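Local structure of C alpha-dehydrogenase (Sphingobium sp. SYK-6, 4YAC) at residues V35-R40 / V61-T66; L88-G93 / I139-S144; D113-G118 / C158-A163; V182-P187 / D245-L250. The protein is a short-chain dehydrogenase/reductase that binds NADH and probably oxidises alcohol groups with NAD(+), as a Calpha-dehydrogenase of the lignin beta-aryl ether cleavage pathway. One frame throughout, in Å; residues are numbered along the deposited sequence.

Contact 1 (V35-R40 / V61-T66); sequences VIADIR and VRLDLT. With NAI (1,4-dihydronicotinamide adenine dinucleotide), chain B.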
# COMPACT_ATOMS: atom_id res chain seq x y z
N VAL A 35 6.44 20.88 17.96
CA VAL A 35 5.13 20.56 18.50
C VAL A 35 5.00 19.04 18.54
O VAL A 35 5.14 18.39 17.51
CB VAL A 35 3.98 21.15 17.66
CG1 VAL A 35 2.62 20.77 18.24
CG2 VAL A 35 4.12 22.67 17.58
N ILE A 36 4.75 18.48 19.72
CA ILE A 36 4.46 17.05 19.82
C ILE A 36 2.96 16.89 19.96
O ILE A 36 2.34 17.49 20.83
CB ILE A 36 5.21 16.37 20.99
CG1 ILE A 36 4.98 17.09 22.33
CG2 ILE A 36 6.70 16.31 20.68
CD1 ILE A 36 5.58 16.37 23.52
N ALA A 37 2.39 16.09 19.06
CA ALA A 37 0.96 15.86 18.99
C ALA A 37 0.66 14.41 19.31
O ALA A 37 1.18 13.52 18.65
CB ALA A 37 0.42 16.23 17.62
N ASP A 38 -0.16 14.18 20.32
CA ASP A 38 -0.42 12.83 20.81
C ASP A 38 -1.83 12.73 21.37
O ASP A 38 -2.35 13.69 21.91
CB ASP A 38 0.60 12.47 21.88
CG ASP A 38 0.79 10.98 22.02
OD1 ASP A 38 -0.06 10.31 22.65
OD2 ASP A 38 1.81 10.47 21.50
N ILE A 39 -2.45 11.57 21.24
CA ILE A 39 -3.80 11.38 21.74
C ILE A 39 -3.82 11.23 23.26
O ILE A 39 -4.79 11.61 23.91
CB ILE A 39 -4.48 10.17 21.09
CG1 ILE A 39 -6.00 10.23 21.30
CG2 ILE A 39 -3.90 8.86 21.63
CD1 ILE A 39 -6.78 9.19 20.48
N ARG A 40 -2.73 10.71 23.83
CA ARG A 40 -2.68 10.45 25.26
C ARG A 40 -2.07 11.59 26.06
O ARG A 40 -0.90 11.94 25.87
CB ARG A 40 -1.91 9.17 25.54
CG ARG A 40 -2.75 7.92 25.32
CD ARG A 40 -2.02 6.66 25.69
NE ARG A 40 -1.69 6.60 27.11
CZ ARG A 40 -1.16 5.53 27.70
NH1 ARG A 40 -0.91 4.43 27.01
NH2 ARG A 40 -0.89 5.56 29.00
N VAL A 61 0.41 19.24 22.29
CA VAL A 61 -1.00 19.39 21.96
C VAL A 61 -1.65 18.02 21.95
O VAL A 61 -1.17 17.11 21.27
CB VAL A 61 -1.22 20.09 20.60
CG1 VAL A 61 -0.53 19.34 19.46
CG2 VAL A 61 -2.70 20.27 20.31
N ARG A 62 -2.73 17.86 22.70
CA ARG A 62 -3.43 16.58 22.70
C ARG A 62 -4.33 16.50 21.48
O ARG A 62 -5.23 17.33 21.31
CB ARG A 62 -4.24 16.36 23.97
CG ARG A 62 -4.59 14.90 24.19
CD ARG A 62 -5.78 14.73 25.12
NE ARG A 62 -7.03 15.10 24.48
CZ ARG A 62 -7.66 14.36 23.58
NH1 ARG A 62 -7.15 13.19 23.19
NH2 ARG A 62 -8.81 14.78 23.05
N LEU A 63 -4.09 15.50 20.64
CA LEU A 63 -4.75 15.38 19.35
C LEU A 63 -4.96 13.93 18.96
O LEU A 63 -4.02 13.13 19.00
CB LEU A 63 -3.92 16.08 18.26
CG LEU A 63 -4.35 15.82 16.82
CD1 LEU A 63 -5.73 16.39 16.55
CD2 LEU A 63 -3.33 16.39 15.85
N ASP A 64 -6.20 13.60 18.59
CA ASP A 64 -6.53 12.37 17.89
C ASP A 64 -6.39 12.63 16.40
O ASP A 64 -7.17 13.39 15.83
CB ASP A 64 -7.95 11.91 18.25
CG ASP A 64 -8.33 10.58 17.60
OD1 ASP A 64 -7.58 10.08 16.74
OD2 ASP A 64 -9.41 10.05 17.94
N LEU A 65 -5.40 12.02 15.77
CA LEU A 65 -5.07 12.29 14.37
C LEU A 65 -6.19 11.89 13.42
O LEU A 65 -6.21 12.34 12.27
CB LEU A 65 -3.79 11.56 13.98
CG LEU A 65 -2.58 11.87 14.86
CD1 LEU A 65 -1.50 10.83 14.64
CD2 LEU A 65 -2.05 13.27 14.60
N THR A 66 -7.10 11.05 13.89
CA THR A 66 -8.22 10.61 13.06
C THR A 66 -9.34 11.65 13.03
O THR A 66 -10.30 11.52 12.26
CB THR A 66 -8.80 9.25 13.55
OG1 THR A 66 -9.47 9.42 14.80
CG2 THR A 66 -7.68 8.22 13.70
PA NAI B . 4.31 3.82 21.07
O1A NAI B . 3.16 3.18 21.81
O2A NAI B . 5.55 3.82 21.98
O5B NAI B . 3.94 5.30 20.68
C5B NAI B . 2.80 5.54 19.92
C4B NAI B . 2.27 6.87 20.23
O4B NAI B . 1.28 7.22 19.21
C3B NAI B . 1.60 6.89 21.53
O3B NAI B . 2.03 8.01 22.30
C2B NAI B . 0.20 6.96 21.24
O2B NAI B . -0.53 7.62 22.29
C1B NAI B . 0.13 7.69 19.99
N9A NAI B . -1.11 7.50 19.28
C8A NAI B . -1.77 6.34 19.03
N7A NAI B . -2.90 6.59 18.34
C5A NAI B . -2.99 7.94 18.12
C6A NAI B . -3.89 8.80 17.49
N6A NAI B . -5.08 8.31 16.86
N1A NAI B . -3.65 10.14 17.48
C2A NAI B . -2.55 10.66 18.06
N3A NAI B . -1.66 9.87 18.67
C4A NAI B . -1.85 8.52 18.72
O3 NAI B . 4.60 3.04 19.77
PN NAI B . 6.06 3.01 19.10
O1N NAI B . 7.02 2.29 20.04
O2N NAI B . 5.98 2.22 17.71
O5D NAI B . 6.56 4.45 18.85
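Ile39 loses the most surface in this contact, and it lies against both Arg62 and Asp64. Its CD1 packs on Asp64 CG at 3.6 Å, the two side chains running side by side. The CG2 branch instead meets the adenine of NADH, 3.6 Å from NAI C4A. Arg62 bends back at chi3 (73°). This brings NH1 to Ile39 O at 2.9 Å, in the guanidinium plane and on a lone pair of the carbonyl. Val61, the second large contributor, sets CG1 3.7 Å from Ala37 CB and equally close to Val35 CG1. On the backbone, strands 33-38 and 57-62 pair in parallel, with Ala37 opposite Val61 and Asp38 opposite Arg62. They belong to a beta-alpha-beta unit of the Rossmann fold, linked by helix 41-51. Leu63 N donates to Asp38 O.

The end of strand 33-38 and the loop after strand 57-62 hold the adenosine half of NADH. Asp38 takes both ribose hydroxyls, NAI O2B on OD1 and NAI O3B on OD2 (2.6 Å). Its OD1 also accepts from Arg40 N in an Asx turn, and Gly15 N binds OD2. Asp64 OD1 accepts from NAI N6A, and Leu65 N donates to NAI N1A at 3.1 Å, nearly straight at 173°. The adenine is therefore read by one donor and one acceptor. A carboxylate at the 2'-hydroxyl is consistent with a preference for NAD(H) over the 2'-phosphorylated cofactor.

Contact 2 (L88-G93 / I139-S144); sequences LCNTAG and ILITAS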
# COMPACT_ATOMS: atom_id res chain seq x y z
N LEU A 88 6.87 18.22 8.77
CA LEU A 88 5.80 17.38 9.29
C LEU A 88 6.28 15.94 9.40
O LEU A 88 6.72 15.36 8.41
CB LEU A 88 4.56 17.46 8.40
CG LEU A 88 3.44 16.46 8.73
CD1 LEU A 88 2.83 16.78 10.09
CD2 LEU A 88 2.37 16.46 7.64
N CYS A 89 6.21 15.38 10.61
CA CYS A 89 6.63 14.01 10.85
C CYS A 89 5.41 13.17 11.17
O CYS A 89 4.90 13.20 12.29
CB CYS A 89 7.65 13.93 11.99
SG CYS A 89 9.18 14.84 11.70
N ASN A 90 4.93 12.44 10.17
CA ASN A 90 3.80 11.54 10.35
C ASN A 90 4.30 10.20 10.87
O ASN A 90 4.61 9.30 10.09
CB ASN A 90 3.05 11.34 9.03
CG ASN A 90 2.62 12.64 8.38
OD1 ASN A 90 1.61 13.23 8.75
ND2 ASN A 90 3.39 13.09 7.40
N THR A 91 4.36 10.06 12.19
CA THR A 91 5.06 8.93 12.80
C THR A 91 4.16 8.09 13.71
O THR A 91 4.45 6.91 13.93
CB THR A 91 6.29 9.43 13.57
OG1 THR A 91 7.15 10.12 12.65
CG2 THR A 91 7.08 8.30 14.22
N ALA A 92 3.08 8.67 14.21
CA ALA A 92 2.14 7.91 15.03
C ALA A 92 1.68 6.66 14.29
O ALA A 92 1.47 6.69 13.08
CB ALA A 92 0.94 8.76 15.41
N GLY A 93 1.56 5.56 15.01
CA GLY A 93 1.06 4.34 14.43
C GLY A 93 0.68 3.35 15.51
O GLY A 93 1.19 3.43 16.63
N ILE A 139 8.26 16.70 4.38
CA ILE A 139 7.28 15.76 4.90
C ILE A 139 7.93 14.40 5.12
O ILE A 139 8.48 13.81 4.20
CB ILE A 139 6.08 15.60 3.94
CG1 ILE A 139 5.38 16.95 3.74
CG2 ILE A 139 5.08 14.58 4.48
CD1 ILE A 139 4.43 16.98 2.57
N LEU A 140 7.87 13.94 6.37
CA LEU A 140 8.33 12.60 6.73
C LEU A 140 7.13 11.72 6.99
O LEU A 140 6.20 12.11 7.69
CB LEU A 140 9.22 12.63 7.97
CG LEU A 140 9.55 11.28 8.64
CD1 LEU A 140 10.52 10.47 7.79
CD2 LEU A 140 10.08 11.49 10.05
N ILE A 141 7.16 10.53 6.40
CA ILE A 141 6.21 9.48 6.72
C ILE A 141 7.00 8.32 7.29
O ILE A 141 7.95 7.84 6.67
CB ILE A 141 5.40 9.05 5.48
CG1 ILE A 141 4.39 10.13 5.11
CG2 ILE A 141 4.66 7.73 5.74
CD1 ILE A 141 3.73 9.94 3.75
N THR A 142 6.61 7.89 8.49
CA THR A 142 7.21 6.71 9.11
C THR A 142 6.30 5.52 8.87
O THR A 142 5.22 5.42 9.44
CB THR A 142 7.42 6.90 10.62
OG1 THR A 142 8.20 8.08 10.85
CG2 THR A 142 8.14 5.70 11.23
N ALA A 143 6.75 4.63 7.99
CA ALA A 143 6.03 3.41 7.70
C ALA A 143 6.65 2.27 8.49
O ALA A 143 6.59 2.27 9.72
CB ALA A 143 6.04 3.12 6.21
N SER A 144 7.27 1.32 7.80
CA SER A 144 7.78 0.10 8.41
C SER A 144 8.38 -0.77 7.32
O SER A 144 8.07 -0.58 6.14
CB SER A 144 6.65 -0.64 9.15
OG SER A 144 7.01 -1.98 9.44
O HOH W 1 2.65 6.76 10.75
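Asn90 and Leu140 meet in the middle of the parallel Rossmann sheet, where strands 87-90 and 137-142 are neighbours. The pairing runs from Leu88 opposite Ile139 to Asn90 opposite Ile141. Leu140 N donates to Leu88 O at 2.7 Å, and Thr142 N to Asn90 O at 2.9 Å. Between them Leu140 O accepts twice from one residue. Asn90 N reaches it at 2.8 Å and Asn90 ND2 at 3.0 Å, from opposite faces of the carbonyl plane. The side-chain bond is the more bent, with an N-H...O angle of 144°. Asn90 CG stands beside its own backbone N (chi1 -54°), which lets the amide fold back to the carbonyl its main chain already uses. Ile139 CG2 and Ile141 CG1 pack against ND2.

Toward helix 17-28, Leu140 CD2 rests on Cys89 SG at 3.8 Å.

The next shell surrounds these groups. Val119 and Val123 of helix 105-133 lie against Asn90. Thr12 OG1 bonds to the backbone N of Thr91 and of Ala92, beyond the strand end. Thr91 also packs on Val18, an NADH-binding residue, so the contact lies just behind the cofactor site. Gln22 OE1 is hydrogen-bonded to Thr91 OG1, and that hydroxyl accepts in turn from Thr142 OG1 at 2.9 Å.

Contact 3 (D113-G118 / C158-A163); sequences DVNVNG and CTTKYA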
# COMPACT_ATOMS: atom_id res chain seq x y z
N ASP A 113 -7.56 3.59 10.39
CA ASP A 113 -7.84 5.00 10.69
C ASP A 113 -6.58 5.71 11.19
O ASP A 113 -6.25 6.80 10.73
CB ASP A 113 -8.97 5.11 11.71
CG ASP A 113 -9.76 6.41 11.58
OD1 ASP A 113 -9.59 7.14 10.58
OD2 ASP A 113 -10.58 6.69 12.48
N VAL A 114 -5.85 5.10 12.13
CA VAL A 114 -4.65 5.75 12.66
C VAL A 114 -3.50 5.70 11.67
O VAL A 114 -2.86 6.72 11.41
CB VAL A 114 -4.19 5.10 13.98
CG1 VAL A 114 -2.93 5.80 14.51
CG2 VAL A 114 -5.29 5.16 15.02
N ASN A 115 -3.22 4.53 11.12
CA ASN A 115 -2.02 4.34 10.33
C ASN A 115 -2.11 4.94 8.93
O ASN A 115 -1.09 5.34 8.37
CB ASN A 115 -1.68 2.85 10.22
CG ASN A 115 -1.27 2.25 11.55
OD1 ASN A 115 -1.27 2.92 12.59
ND2 ASN A 115 -0.91 0.97 11.52
N VAL A 116 -3.31 4.98 8.36
CA VAL A 116 -3.47 5.51 7.01
C VAL A 116 -4.17 6.86 7.04
O VAL A 116 -3.61 7.86 6.60
CB VAL A 116 -4.24 4.55 6.10
CG1 VAL A 116 -4.20 5.05 4.65
CG2 VAL A 116 -3.64 3.15 6.17
N ASN A 117 -5.40 6.92 7.56
CA ASN A 117 -6.12 8.19 7.60
C ASN A 117 -5.40 9.23 8.45
O ASN A 117 -5.45 10.41 8.13
CB ASN A 117 -7.55 8.01 8.11
CG ASN A 117 -8.50 7.51 7.03
OD1 ASN A 117 -8.32 7.80 5.85
ND2 ASN A 117 -9.51 6.77 7.45
N GLY A 118 -4.74 8.81 9.52
CA GLY A 118 -4.01 9.76 10.36
C GLY A 118 -2.91 10.46 9.58
O GLY A 118 -2.65 11.66 9.77
N CYS A 158 0.42 -4.68 7.74
CA CYS A 158 1.11 -4.65 6.45
C CYS A 158 0.32 -3.86 5.42
O CYS A 158 0.88 -3.05 4.68
CB CYS A 158 1.35 -6.09 5.97
SG CYS A 158 2.04 -6.24 4.30
N THR A 159 -0.99 -4.08 5.38
CA THR A 159 -1.85 -3.36 4.46
C THR A 159 -1.72 -1.85 4.69
O THR A 159 -1.57 -1.09 3.73
CB THR A 159 -3.33 -3.78 4.60
OG1 THR A 159 -3.44 -5.18 4.33
CG2 THR A 159 -4.19 -3.03 3.61
N THR A 160 -1.74 -1.42 5.95
CA THR A 160 -1.66 0.02 6.25
C THR A 160 -0.31 0.61 5.88
O THR A 160 -0.23 1.77 5.47
CB THR A 160 -1.93 0.34 7.75
OG1 THR A 160 -0.87 -0.13 8.58
CG2 THR A 160 -3.26 -0.24 8.21
N LYS A 161 0.76 -0.16 6.01
CA LYS A 161 2.09 0.38 5.78
C LYS A 161 2.40 0.41 4.28
O LYS A 161 3.08 1.32 3.80
CB LYS A 161 3.14 -0.43 6.56
CG LYS A 161 2.98 -0.29 8.08
CD LYS A 161 3.13 1.15 8.55
CE LYS A 161 2.92 1.30 10.05
NZ LYS A 161 3.04 2.73 10.47
N TYR A 162 1.89 -0.56 3.53
CA TYR A 162 1.96 -0.47 2.08
C TYR A 162 1.24 0.79 1.61
O TYR A 162 1.73 1.52 0.75
CB TYR A 162 1.33 -1.71 1.43
CG TYR A 162 2.33 -2.77 1.05
CD1 TYR A 162 2.88 -3.61 2.00
CD2 TYR A 162 2.72 -2.95 -0.28
CE1 TYR A 162 3.79 -4.59 1.66
CE2 TYR A 162 3.63 -3.92 -0.63
CZ TYR A 162 4.16 -4.74 0.34
OH TYR A 162 5.06 -5.71 -0.01
N ALA A 163 0.08 1.06 2.21
CA ALA A 163 -0.72 2.22 1.83
C ALA A 163 0.08 3.51 1.94
O ALA A 163 0.15 4.28 0.98
CB ALA A 163 -1.97 2.30 2.69
O HOH W 2 1.47 4.83 9.40
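Asn115 and Thr160 make the direct hydrogen bond between segments 113-118 and 158-163. Asn115 ND2 donates to Thr160 OG1 at 3.1 Å. The bond is nearly straight (165°), and the hydroxyl lies in the amide plane. Thr160 OG1 sits between its backbone N and carbonyl carbon (chi1 69°), which also puts it near Tyr157 O one turn back, with which it is also hydrogen-bonded. Asn115 OD1 is held by Val94 N. Both ends of the amide are thus engaged, which fixes its rotation.

A second polar link runs through water. One water donates to Asn115 O and accepts from Lys161 NZ, each at 2.8 Å. Lys161 starts away from the other helix, but its chain bends at chi2 (-60°) and then runs extended. This carries CE to 4.1 Å from Asn115 ND2. The helix widens here, with a weak pi-type bond from Gly118 N to Asp113 O, which probably helps leave Asn115 O for the water.

The apolar part is small. Val116 CG2 packs on Thr160 CB at 3.6 Å. Val116 CG1 and CG2 each lie 4.0 Å from Ala163 CB. The segments run nearly parallel, their axes 8.8 Å apart at closest. Helix 155-174 also meets the second subunit, where Ala163 packs on Ala163 of that chain.

Asn115, Ser144, Tyr157 and Lys161 probably correspond to the Asn-Ser-Tyr-Lys tetrad of classical SDR enzymes; Tyr157 and Lys161 form the YxxxK motif. The chain from Lys161 through water to the Asn115 carbonyl is consistent with the proton relay proposed for that family.

Contact 4 (V182-P187 / D245-L250); sequences VSLLCP and DRFWVL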
# COMPACT_ATOMS: atom_id res chain seq x y z
N VAL A 182 10.57 15.06 0.69
CA VAL A 182 9.82 13.92 1.19
C VAL A 182 10.78 12.82 1.64
O VAL A 182 11.74 12.51 0.94
CB VAL A 182 8.86 13.34 0.12
CG1 VAL A 182 8.03 12.21 0.70
CG2 VAL A 182 7.95 14.43 -0.43
N SER A 183 10.52 12.27 2.83
CA SER A 183 11.27 11.13 3.34
C SER A 183 10.33 10.03 3.80
O SER A 183 9.29 10.29 4.40
CB SER A 183 12.18 11.55 4.50
OG SER A 183 13.17 12.46 4.06
N LEU A 184 10.73 8.79 3.52
CA LEU A 184 10.01 7.61 3.96
C LEU A 184 10.92 6.75 4.82
O LEU A 184 11.86 6.12 4.32
CB LEU A 184 9.49 6.81 2.76
CG LEU A 184 8.76 5.50 3.06
CD1 LEU A 184 7.47 5.77 3.84
CD2 LEU A 184 8.47 4.78 1.76
N LEU A 185 10.64 6.74 6.12
CA LEU A 185 11.38 5.92 7.08
C LEU A 185 10.67 4.59 7.28
O LEU A 185 9.47 4.56 7.55
CB LEU A 185 11.51 6.65 8.42
CG LEU A 185 12.11 5.86 9.58
CD1 LEU A 185 13.58 5.52 9.32
CD2 LEU A 185 11.95 6.62 10.88
N CYS A 186 11.42 3.50 7.17
CA CYS A 186 10.88 2.16 7.36
C CYS A 186 11.65 1.41 8.44
O CYS A 186 12.58 0.66 8.14
CB CYS A 186 10.94 1.37 6.05
SG CYS A 186 9.88 2.03 4.74
N PRO A 187 11.26 1.61 9.71
CA PRO A 187 11.91 0.88 10.81
C PRO A 187 11.67 -0.62 10.72
O PRO A 187 10.69 -1.04 10.10
CB PRO A 187 11.24 1.46 12.06
CG PRO A 187 10.62 2.75 11.62
CD PRO A 187 10.23 2.54 10.20
N ASP A 245 17.78 15.58 2.39
CA ASP A 245 16.63 15.39 1.51
C ASP A 245 16.63 14.01 0.87
O ASP A 245 16.51 13.87 -0.35
CB ASP A 245 16.60 16.49 0.44
CG ASP A 245 15.27 16.57 -0.29
OD1 ASP A 245 14.29 15.94 0.17
OD2 ASP A 245 15.20 17.27 -1.32
N ARG A 246 16.78 12.98 1.70
CA ARG A 246 16.78 11.60 1.23
C ARG A 246 15.39 10.99 1.34
O ARG A 246 14.73 11.12 2.36
CB ARG A 246 17.77 10.76 2.04
CG ARG A 246 19.17 11.31 2.04
CD ARG A 246 20.18 10.22 2.26
NE ARG A 246 21.54 10.76 2.35
CZ ARG A 246 22.18 11.01 3.49
NH1 ARG A 246 21.61 10.77 4.65
NH2 ARG A 246 23.41 11.51 3.46
N PHE A 247 14.96 10.30 0.29
CA PHE A 247 13.64 9.70 0.29
C PHE A 247 13.61 8.34 0.97
O PHE A 247 12.86 8.14 1.92
CB PHE A 247 13.10 9.55 -1.13
CG PHE A 247 11.75 8.90 -1.17
CD1 PHE A 247 10.63 9.62 -0.78
CD2 PHE A 247 11.60 7.58 -1.55
CE1 PHE A 247 9.38 9.03 -0.79
CE2 PHE A 247 10.35 6.99 -1.57
CZ PHE A 247 9.24 7.71 -1.19
N TRP A 248 14.40 7.40 0.46
CA TRP A 248 14.46 6.06 1.02
C TRP A 248 15.31 6.01 2.28
O TRP A 248 16.54 5.99 2.20
CB TRP A 248 15.01 5.05 0.01
CG TRP A 248 14.13 4.81 -1.18
CD1 TRP A 248 14.41 5.10 -2.48
CD2 TRP A 248 12.81 4.24 -1.17
NE1 TRP A 248 13.36 4.73 -3.29
CE2 TRP A 248 12.37 4.20 -2.51
CE3 TRP A 248 11.97 3.75 -0.17
CZ2 TRP A 248 11.12 3.70 -2.87
CZ3 TRP A 248 10.73 3.25 -0.53
CH2 TRP A 248 10.32 3.23 -1.86
N VAL A 249 14.66 6.01 3.44
CA VAL A 249 15.37 5.89 4.71
C VAL A 249 15.17 4.47 5.24
O VAL A 249 14.26 4.20 6.02
CB VAL A 249 14.90 6.93 5.74
CG1 VAL A 249 15.87 6.98 6.92
CG2 VAL A 249 14.80 8.31 5.09
N LEU A 250 16.04 3.58 4.77
CA LEU A 250 15.98 2.15 5.07
C LEU A 250 17.33 1.71 5.61
O LEU A 250 18.12 1.09 4.90
CB LEU A 250 15.63 1.35 3.81
CG LEU A 250 14.57 1.92 2.86
CD1 LEU A 250 14.68 1.26 1.50
CD2 LEU A 250 13.19 1.74 3.43
O HOH W 3 13.11 13.66 -1.45
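Segments 182-187 and 245-250 run parallel, with Leu184 opposite Trp248 and Leu185 opposite Val249, and add the short last strand to the Rossmann sheet. Leu184 bonds to the residues before and after Trp248, its N to Phe247 O at 2.7 Å and its O to Val249 N at 2.9 Å. Cys186 N then donates to Val249 O.

Leu184 packs against two aromatic rings. Its CB sits over one face of Phe247, offset toward the rim, while CD2 reaches Trp248 CZ3 at 3.6 Å. Phe247 points CG away from its backbone N (chi1 179°), and this brings the ring back along Val182, whose CG1 meets it at the edge. Phe247 CE2 in turn stands over the centre of the Trp248 ring. Trp248 NE1 bonds to Glu265 of the second subunit, so the strand edge is also part of the dimer interface. On the other face, covered by helix 231-243, Leu185 CD1 packs on Val249 CG1 at 3.6 Å.

At the start of the pairing a water joins Val182 O to Asp245 OD1. Next to it, Ser183 OG donates to Arg246 O at 2.7 Å and is also hydrogen-bonded to His138 NE2.

How the contacts relate
From the N terminus, contact 1 closes first. It spans helix 41-51 and sets two strands side by side at one edge of the sheet. Contact 2 opens next, at the sheet centre, and closes only after helix 105-133. Contact 3 opens on that helix before contact 2 has closed, so the two cross. It closes on helix 155-174, and Lys161 there lies against Ala143 and Ser144 of contact 2. Contact 4 follows in series and adds the final strand. Strands 137-142 and 180-185 are neighbours, so contacts 2 and 4 adjoin. Leu65 meets Ala92, and Thr66 meets Asp113, joining contact 1 to contacts 2 and 3. Contacts 3 and 4 both reach the second subunit.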